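Side-chain contacts in 16L protein (Yaba-like disease virus, PDB 6TQP), which probably inhibits apoptosis of the infected host cell as a poxviral Bcl-2-like protein that holds pro-death peptides in a surface groove: residues N18-Y23 with D128-I133; Y23-E26 with E31-K34; E52-K57 with I102-S107. One frame throughout, in Å; residues are numbered along the deposited sequence.

Contact 1 of 3, residues N18-Y23 with D128-I133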
loop_
_atom_site.group_PDB
_atom_site.type_symbol
_atom_site.label_atom_id
_atom_site.label_comp_id
_atom_site.label_asym_id
_atom_site.label_seq_id
_atom_site.Cartn_x
_atom_site.Cartn_y
_atom_site.Cartn_z
ATOM N N ASN A 18 -5.757 -6.673 -7.802
ATOM C CA ASN A 18 -7.124 -6.172 -7.911
ATOM C C ASN A 18 -7.600 -5.610 -6.586
ATOM O O ASN A 18 -8.271 -4.570 -6.547
ATOM C CB ASN A 18 -8.052 -7.287 -8.384
ATOM C CG ASN A 18 -7.895 -7.573 -9.845
ATOM O OD1 ASN A 18 -7.374 -6.742 -10.589
ATOM N ND2 ASN A 18 -8.356 -8.740 -10.284
ATOM N N VAL A 19 -7.247 -6.274 -5.484
ATOM C CA VAL A 19 -7.708 -5.834 -4.169
ATOM C C VAL A 19 -7.113 -4.472 -3.830
ATOM O O VAL A 19 -7.797 -3.590 -3.293
ATOM C CB VAL A 19 -7.364 -6.896 -3.102
ATOM C CG1 VAL A 19 -7.526 -6.323 -1.697
ATOM C CG2 VAL A 19 -8.253 -8.129 -3.271
ATOM N N ILE A 20 -5.834 -4.269 -4.149
ATOM C CA ILE A 20 -5.171 -3.020 -3.781
ATOM C C ILE A 20 -5.772 -1.848 -4.554
ATOM O O ILE A 20 -6.070 -0.793 -3.976
ATOM C CB ILE A 20 -3.658 -3.142 -4.007
ATOM C CG1 ILE A 20 -3.079 -4.161 -3.014
ATOM C CG2 ILE A 20 -2.970 -1.776 -3.832
ATOM C CD1 ILE A 20 -1.644 -4.546 -3.294
ATOM N N VAL A 21 -5.954 -2.013 -5.862
ATOM C CA VAL A 21 -6.533 -0.939 -6.667
ATOM C C VAL A 21 -7.929 -0.611 -6.169
ATOM O O VAL A 21 -8.292 0.560 -6.015
ATOM C CB VAL A 21 -6.533 -1.327 -8.155
ATOM C CG1 VAL A 21 -7.276 -0.273 -9.001
ATOM C CG2 VAL A 21 -5.105 -1.493 -8.636
ATOM N N PHE A 22 -8.729 -1.644 -5.901
ATOM C CA PHE A 22 -10.074 -1.434 -5.384
ATOM C C PHE A 22 -10.036 -0.688 -4.057
ATOM O O PHE A 22 -10.786 0.274 -3.843
ATOM C CB PHE A 22 -10.770 -2.781 -5.228
ATOM C CG PHE A 22 -12.205 -2.677 -4.793
ATOM C CD1 PHE A 22 -12.525 -2.549 -3.452
ATOM C CD2 PHE A 22 -13.229 -2.720 -5.724
ATOM C CE1 PHE A 22 -13.846 -2.459 -3.042
ATOM C CE2 PHE A 22 -14.554 -2.627 -5.325
ATOM C CZ PHE A 22 -14.865 -2.493 -3.985
ATOM N N TYR A 23 -9.149 -1.113 -3.154
ATOM C CA TYR A 23 -9.072 -0.504 -1.829
ATOM C C TYR A 23 -8.673 0.963 -1.921
ATOM O O TYR A 23 -9.319 1.841 -1.328
ATOM C CB TYR A 23 -8.071 -1.277 -0.964
ATOM C CG TYR A 23 -7.937 -0.703 0.428
ATOM C CD1 TYR A 23 -9.037 -0.628 1.280
ATOM C CD2 TYR A 23 -6.727 -0.212 0.883
ATOM C CE1 TYR A 23 -8.922 -0.095 2.552
ATOM C CE2 TYR A 23 -6.602 0.319 2.153
ATOM C CZ TYR A 23 -7.695 0.367 2.986
ATOM O OH TYR A 23 -7.547 0.909 4.243
ATOM N N ASP A 128 1.209 0.532 -10.705
ATOM C CA ASP A 128 2.576 0.029 -10.637
ATOM C C ASP A 128 2.914 -0.497 -9.247
ATOM O O ASP A 128 3.492 -1.580 -9.111
ATOM C CB ASP A 128 3.550 1.134 -11.031
ATOM C CG ASP A 128 3.482 1.475 -12.502
ATOM O OD1 ASP A 128 3.055 0.615 -13.295
ATOM O OD2 ASP A 128 3.867 2.613 -12.867
ATOM N N ILE A 129 2.570 0.253 -8.200
ATOM C CA ILE A 129 2.881 -0.197 -6.845
ATOM C C ILE A 129 2.018 -1.397 -6.461
ATOM O O ILE A 129 2.475 -2.300 -5.747
ATOM C CB ILE A 129 2.728 0.961 -5.847
ATOM C CG1 ILE A 129 3.728 2.070 -6.182
ATOM C CG2 ILE A 129 2.963 0.461 -4.417
ATOM C CD1 ILE A 129 3.586 3.297 -5.316
ATOM N N ALA A 130 0.762 -1.436 -6.921
ATOM C CA ALA A 130 -0.049 -2.632 -6.705
ATOM C C ALA A 130 0.608 -3.848 -7.344
ATOM O O ALA A 130 0.602 -4.942 -6.770
ATOM C CB ALA A 130 -1.461 -2.430 -7.267
ATOM N N LEU A 131 1.184 -3.670 -8.537
ATOM C CA LEU A 131 1.850 -4.775 -9.215
ATOM C C LEU A 131 3.015 -5.289 -8.386
ATOM O O LEU A 131 3.160 -6.499 -8.169
ATOM C CB LEU A 131 2.345 -4.335 -10.591
ATOM C CG LEU A 131 1.338 -4.338 -11.730
ATOM C CD1 LEU A 131 1.958 -3.708 -12.958
ATOM C CD2 LEU A 131 0.871 -5.752 -12.031
ATOM N N LYS A 132 3.858 -4.378 -7.907
ATOM C CA LYS A 132 5.019 -4.789 -7.129
ATOM C C LYS A 132 4.615 -5.404 -5.800
ATOM O O LYS A 132 5.247 -6.358 -5.336
ATOM C CB LYS A 132 5.940 -3.600 -6.888
ATOM C CG LYS A 132 6.726 -3.152 -8.098
ATOM C CD LYS A 132 7.670 -4.217 -8.640
ATOM C CE LYS A 132 8.776 -4.522 -7.648
ATOM N NZ LYS A 132 9.776 -5.461 -8.225
ATOM N N ILE A 133 3.571 -4.876 -5.161
ATOM C CA ILE A 133 3.125 -5.481 -3.912
ATOM C C ILE A 133 2.610 -6.890 -4.164
ATOM O O ILE A 133 2.774 -7.785 -3.320
ATOM C CB ILE A 133 2.062 -4.596 -3.234
ATOM C CG1 ILE A 133 2.711 -3.297 -2.751
ATOM C CG2 ILE A 133 1.404 -5.336 -2.092
ATOM C CD1 ILE A 133 1.705 -2.273 -2.214
#
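Ile-20 divides its two branches between two residues of helix 120-134. Its CG2 methyl rests against the CB of Ala-130 at 3.8 Å, while its CD1 reaches the branch point of Ile-133 and comes to 3.4 Å from that residue's CG2. The second approach is tighter than ordinary van der Waals contact, and CD1 is also 3.7 Å from the CB of Ile-133, so CD1 lies against the CB-CG2 bond of Ile-133. The torsions explain the split. With chi1 at -67°, CG2 lies opposite the backbone N of Ile-20 and faces Ala-130; CG1 sits beside the backbone N, anti to the carbonyl carbon, and the extended chi2 of 170° carries CD1 on to Ile-133. Val-21 adds a looser touch, its CG2 lying 4.0 Å from the Ala-130 CB. That small methyl is therefore met by two consecutive residues of the partner helix.

The contact is wholly apolar, and backbone bonds such as Ile-133 N to Ile-129 O and Tyr-23 N to Val-19 O run within each helix. The small side chain of Ala-130 is consistent with the close approach: CA atoms of Ile-20 and Ala-130 are 5.9 Å apart, and the axes of the two short segments approach to 9.1 Å, running roughly antiparallel at 143°.

Beyond this first shell, Ile-133 is itself packed against Leu-90 and Ile-103, and its carbonyl oxygen accepts from Lys-99 NZ. On other sides of helix 12-27, Val-19, Phe-22 and Tyr-23 pack on helix 38-68, and Tyr-23 also reaches Ile-103 and Ser-107 of helix 96-113. Helix 12-27 therefore packs on helices 38-68, 96-113 and 120-134, while helices 76-92 and 96-113 cover other sides of helix 120-134.

Contact 2 of 3, residues Y23-E26 with E31-K34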
loop_
_atom_site.group_PDB
_atom_site.type_symbol
_atom_site.label_atom_id
_atom_site.label_comp_id
_atom_site.label_asym_id
_atom_site.label_seq_id
_atom_site.Cartn_x
_atom_site.Cartn_y
_atom_site.Cartn_z
ATOM N N TYR A 23 -9.149 -1.113 -3.154
ATOM C CA TYR A 23 -9.072 -0.504 -1.829
ATOM C C TYR A 23 -8.673 0.963 -1.921
ATOM O O TYR A 23 -9.319 1.841 -1.328
ATOM C CB TYR A 23 -8.071 -1.277 -0.964
ATOM C CG TYR A 23 -7.937 -0.703 0.428
ATOM C CD1 TYR A 23 -9.037 -0.628 1.280
ATOM C CD2 TYR A 23 -6.727 -0.212 0.883
ATOM C CE1 TYR A 23 -8.922 -0.095 2.552
ATOM C CE2 TYR A 23 -6.602 0.319 2.153
ATOM C CZ TYR A 23 -7.695 0.367 2.986
ATOM O OH TYR A 23 -7.547 0.909 4.243
ATOM N N ILE A 24 -7.597 1.249 -2.653
ATOM C CA ILE A 24 -7.146 2.628 -2.811
ATOM C C ILE A 24 -8.255 3.492 -3.404
ATOM O O ILE A 24 -8.498 4.613 -2.941
ATOM C CB ILE A 24 -5.863 2.666 -3.665
ATOM C CG1 ILE A 24 -4.720 1.936 -2.943
ATOM C CG2 ILE A 24 -5.457 4.108 -3.985
ATOM C CD1 ILE A 24 -4.339 2.498 -1.580
ATOM N N ASN A 25 -8.952 2.990 -4.432
ATOM C CA ASN A 25 -10.050 3.765 -5.003
ATOM C C ASN A 25 -11.151 3.990 -3.977
ATOM O O ASN A 25 -11.765 5.062 -3.936
ATOM C CB ASN A 25 -10.618 3.071 -6.244
ATOM C CG ASN A 25 -9.673 3.123 -7.431
ATOM O OD1 ASN A 25 -8.769 3.963 -7.492
ATOM N ND2 ASN A 25 -9.877 2.225 -8.385
ATOM N N GLU A 26 -11.413 2.990 -3.136
ATOM C CA GLU A 26 -12.422 3.138 -2.095
ATOM C C GLU A 26 -12.030 4.228 -1.101
ATOM O O GLU A 26 -12.884 4.995 -0.636
ATOM C CB GLU A 26 -12.640 1.792 -1.397
ATOM C CG GLU A 26 -13.513 1.848 -0.147
ATOM C CD GLU A 26 -13.940 0.464 0.332
ATOM O OE1 GLU A 26 -14.565 -0.277 -0.456
ATOM O OE2 GLU A 26 -13.654 0.117 1.496
ATOM N N GLU A 31 -15.587 6.208 -7.547
ATOM C CA GLU A 31 -16.469 5.152 -8.039
ATOM C C GLU A 31 -15.639 3.988 -8.561
ATOM O O GLU A 31 -14.788 4.161 -9.438
ATOM C CB GLU A 31 -17.373 5.668 -9.159
ATOM C CG GLU A 31 -18.422 6.667 -8.729
ATOM C CD GLU A 31 -19.405 6.997 -9.845
ATOM O OE1 GLU A 31 -19.217 6.495 -10.973
ATOM O OE2 GLU A 31 -20.364 7.753 -9.589
ATOM N N GLU A 32 -15.893 2.795 -8.031
ATOM C CA GLU A 32 -15.146 1.628 -8.474
ATOM C C GLU A 32 -15.500 1.321 -9.923
ATOM O O GLU A 32 -16.665 1.405 -10.325
ATOM C CB GLU A 32 -15.440 0.422 -7.574
ATOM C CG GLU A 32 -15.066 0.620 -6.102
ATOM C CD GLU A 32 -13.567 0.534 -5.838
ATOM O OE1 GLU A 32 -12.781 0.519 -6.809
ATOM O OE2 GLU A 32 -13.175 0.479 -4.654
ATOM N N LYS A 33 -14.479 0.997 -10.717
ATOM C CA LYS A 33 -14.690 0.629 -12.111
ATOM C C LYS A 33 -14.917 -0.863 -12.282
ATOM O O LYS A 33 -15.641 -1.276 -13.195
ATOM C CB LYS A 33 -13.493 1.077 -12.955
ATOM C CG LYS A 33 -13.278 2.579 -12.904
ATOM C CD LYS A 33 -12.399 3.091 -14.039
ATOM C CE LYS A 33 -12.785 4.512 -14.440
ATOM N NZ LYS A 33 -13.288 5.344 -13.304
ATOM N N LYS A 34 -14.325 -1.669 -11.406
ATOM C CA LYS A 34 -14.432 -3.118 -11.437
ATOM C C LYS A 34 -14.655 -3.597 -10.011
ATOM O O LYS A 34 -14.039 -3.076 -9.075
ATOM C CB LYS A 34 -13.164 -3.756 -12.040
ATOM C CG LYS A 34 -13.231 -5.268 -12.218
ATOM C CD LYS A 34 -12.217 -5.751 -13.252
ATOM C CE LYS A 34 -12.250 -7.265 -13.424
ATOM N NZ LYS A 34 -11.645 -7.992 -12.266
HETATM O O HOH W 1 -15.553 1.108 -2.993
#
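Glu-32 OE2 and Glu-26 OE1 are joined by a single water, which donates to both: 3.0 Å to Glu-32 OE2 and 3.1 Å to Glu-26 OE1. Its two hydrogens thus bridge two carboxylates, like-charged if both are ionised, whose nearer oxygens, Glu-26 OE1 and Glu-32 OE2, are 4.5 Å apart. Glu-26 OE2 also has Lys-48 NZ as a long, weak ion partner.

The Glu-32 carboxylate gets there because its chain bends at chi2 (-75°), folding back from the loop toward the last turn of helix 12-27. This is a surface contact, part packing and part water bridge, in the Bcl-2-like helical bundle: the loop leading on to helix 38-68 doubles back along the helix it has just left, and Glu-32 also lies against Phe-22.

Glu-32 OE1 lies over the aliphatic part of Asn-25, 3.4 Å from Asn-25 CB. The amide and carboxylate planes stand 54° apart and the two side chains cross at a slant, with Asn-25 ND2 no nearer than 3.7 Å to Glu-32 OE1. Glu-32 OE2 meanwhile sits beside Glu-26, 3.6 Å from Glu-26 CB. The backbone N of Glu-26 is close too, but its angle is too poor for a hydrogen bond.

Contact 3 of 3, residues E52-K57 with I102-S107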
loop_
_atom_site.group_PDB
_atom_site.type_symbol
_atom_site.label_atom_id
_atom_site.label_comp_id
_atom_site.label_asym_id
_atom_site.label_seq_id
_atom_site.Cartn_x
_atom_site.Cartn_y
_atom_site.Cartn_z
ATOM N N GLU A 52 -6.401 0.107 8.030
ATOM C CA GLU A 52 -7.039 1.125 8.857
ATOM C C GLU A 52 -6.387 1.205 10.234
ATOM O O GLU A 52 -6.303 2.291 10.817
ATOM C CB GLU A 52 -8.546 0.848 8.974
ATOM C CG GLU A 52 -9.284 1.091 7.673
ATOM C CD GLU A 52 -10.757 0.761 7.751
ATOM O OE1 GLU A 52 -11.190 0.165 8.761
ATOM O OE2 GLU A 52 -11.476 1.106 6.793
ATOM N N ASN A 53 -5.880 0.087 10.755
ATOM C CA ASN A 53 -5.218 0.123 12.054
ATOM C C ASN A 53 -3.846 0.781 11.951
ATOM O O ASN A 53 -3.427 1.507 12.863
ATOM C CB ASN A 53 -5.110 -1.290 12.620
ATOM C CG ASN A 53 -6.420 -1.767 13.225
ATOM O OD1 ASN A 53 -7.227 -0.964 13.696
ATOM N ND2 ASN A 53 -6.639 -3.073 13.210
ATOM N N ILE A 54 -3.141 0.554 10.840
ATOM C CA ILE A 54 -1.858 1.225 10.622
ATOM C C ILE A 54 -2.067 2.728 10.502
ATOM O O ILE A 54 -1.323 3.529 11.085
ATOM C CB ILE A 54 -1.167 0.662 9.370
ATOM C CG1 ILE A 54 -0.795 -0.810 9.579
ATOM C CG2 ILE A 54 0.075 1.467 9.035
ATOM C CD1 ILE A 54 -0.337 -1.526 8.271
ATOM N N MET A 55 -3.076 3.133 9.728
ATOM C CA MET A 55 -3.386 4.551 9.590
ATOM C C MET A 55 -3.679 5.175 10.947
ATOM O O MET A 55 -3.286 6.315 11.217
ATOM C CB MET A 55 -4.581 4.738 8.654
ATOM C CG MET A 55 -4.933 6.208 8.406
ATOM S SD MET A 55 -3.640 7.023 7.452
ATOM C CE MET A 55 -3.802 6.157 5.891
ATOM N N LEU A 56 -4.378 4.435 11.812
ATOM C CA LEU A 56 -4.775 4.972 13.107
ATOM C C LEU A 56 -3.571 5.119 14.023
ATOM O O LEU A 56 -3.479 6.079 14.795
ATOM C CB LEU A 56 -5.823 4.056 13.741
ATOM C CG LEU A 56 -6.394 4.454 15.104
ATOM C CD1 LEU A 56 -7.335 5.644 14.962
ATOM C CD2 LEU A 56 -7.105 3.269 15.746
ATOM N N LYS A 57 -2.627 4.188 13.938
ATOM C CA LYS A 57 -1.524 4.162 14.878
ATOM C C LYS A 57 -0.329 4.986 14.413
ATOM O O LYS A 57 0.380 5.556 15.254
ATOM C CB LYS A 57 -1.104 2.709 15.114
ATOM C CG LYS A 57 -0.081 2.526 16.200
ATOM C CD LYS A 57 0.026 1.054 16.594
ATOM C CE LYS A 57 1.060 0.838 17.704
ATOM N NZ LYS A 57 1.083 -0.568 18.198
ATOM N N ILE A 102 2.783 0.075 3.170
ATOM C CA ILE A 102 2.816 0.864 1.939
ATOM C C ILE A 102 1.398 1.082 1.400
ATOM O O ILE A 102 1.087 2.147 0.850
ATOM C CB ILE A 102 3.741 0.205 0.901
ATOM C CG1 ILE A 102 5.196 0.382 1.352
ATOM C CG2 ILE A 102 3.533 0.820 -0.474
ATOM C CD1 ILE A 102 6.201 -0.408 0.534
ATOM N N ILE A 103 0.517 0.093 1.532
ATOM C CA ILE A 103 -0.867 0.318 1.104
ATOM C C ILE A 103 -1.470 1.466 1.897
ATOM O O ILE A 103 -2.140 2.341 1.342
ATOM C CB ILE A 103 -1.703 -0.967 1.242
ATOM C CG1 ILE A 103 -1.147 -2.037 0.304
ATOM C CG2 ILE A 103 -3.193 -0.687 0.943
ATOM C CD1 ILE A 103 -1.727 -3.424 0.538
ATOM N N SER A 104 -1.214 1.499 3.205
ATOM C CA SER A 104 -1.697 2.616 4.008
ATOM C C SER A 104 -1.074 3.929 3.554
ATOM O O SER A 104 -1.735 4.974 3.550
ATOM C CB SER A 104 -1.402 2.380 5.488
ATOM O OG SER A 104 -2.046 1.214 5.957
ATOM N N LEU A 105 0.212 3.905 3.201
ATOM C CA LEU A 105 0.876 5.114 2.730
ATOM C C LEU A 105 0.205 5.649 1.467
ATOM O O LEU A 105 -0.071 6.850 1.351
ATOM C CB LEU A 105 2.359 4.815 2.472
ATOM C CG LEU A 105 3.146 5.966 1.848
ATOM C CD1 LEU A 105 3.227 7.160 2.787
ATOM C CD2 LEU A 105 4.513 5.467 1.454
ATOM N N ILE A 106 -0.072 4.765 0.505
ATOM C CA ILE A 106 -0.748 5.184 -0.729
ATOM C C ILE A 106 -2.105 5.781 -0.406
ATOM O O ILE A 106 -2.504 6.799 -0.989
ATOM C CB ILE A 106 -0.887 3.994 -1.700
ATOM C CG1 ILE A 106 0.478 3.422 -2.072
ATOM C CG2 ILE A 106 -1.609 4.395 -3.000
ATOM C CD1 ILE A 106 0.383 2.040 -2.587
ATOM N N SER A 107 -2.835 5.172 0.531
ATOM C CA SER A 107 -4.136 5.731 0.915
ATOM C C SER A 107 -3.992 7.174 1.368
ATOM O O SER A 107 -4.771 8.049 0.964
ATOM C CB SER A 107 -4.769 4.895 2.026
ATOM O OG SER A 107 -5.071 3.602 1.552
#
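Ile-54 lays its branch point over the hydroxyl of Ser-104: CB is 3.6 Å and CG2 3.7 Å from Ser-104 OG, with CG2 also 3.9 Å from Ser-104 CB. The hydroxyl is buried under this apolar cover but is not stranded, because it hydrogen-bonds to the carbonyl oxygen of Cys-51, one turn back on the helix that carries Ile-54. That bond ties helix 96-113 to helix 38-68 right where the two come together.

Met-55 reaches across alongside it. Its chain leaves the backbone with CG opposite N, then folds at chi2 (68°) and again at chi3, so that CE comes to the backbone oxygen of Ser-104, at 3.3 Å. The same methyl lies 4.2 Å from Ser-107 CB. Ser-107 turns its hydroxyl inward to its own helix, donating to Ile-103 O at 3.2 Å; the backbone N of Ser-107 grips that oxygen from the opposite face of the carbonyl plane.

The segments cross at 69° with axes 9.1 Å apart, a close approach that fits the small serines at the interface. Ile-54 and Ile-102 also pack on apolar side chains of the bound peptide, and an acidic side chain of that peptide pairs with Lys-57 NZ in a salt bridge, as expected for the ligand-binding groove of a Bcl-2 fold.

How the contacts relate
Contacts 1 and 2 start from the same helix, 12-27, share Tyr-23 and have centres about 11 Å apart; contact 3 lies about 14 Å from contact 1 and about 17 Å from contact 2, centre to centre. Along the chain, contact 2 closes before contact 3 opens, and contact 3 is nested within the span closed by contact 1. Helix 96-113 binds the set together: Ile-106 and Ile-103 meet Ile-129 and Ile-133 of contact 1, while Tyr-23 and Ile-24 pack on Ile-103 and Ser-107. Contacts 1 and 3 are buried in the bundle and contact 2 is on its surface; contact 3 lies next to the bound peptide.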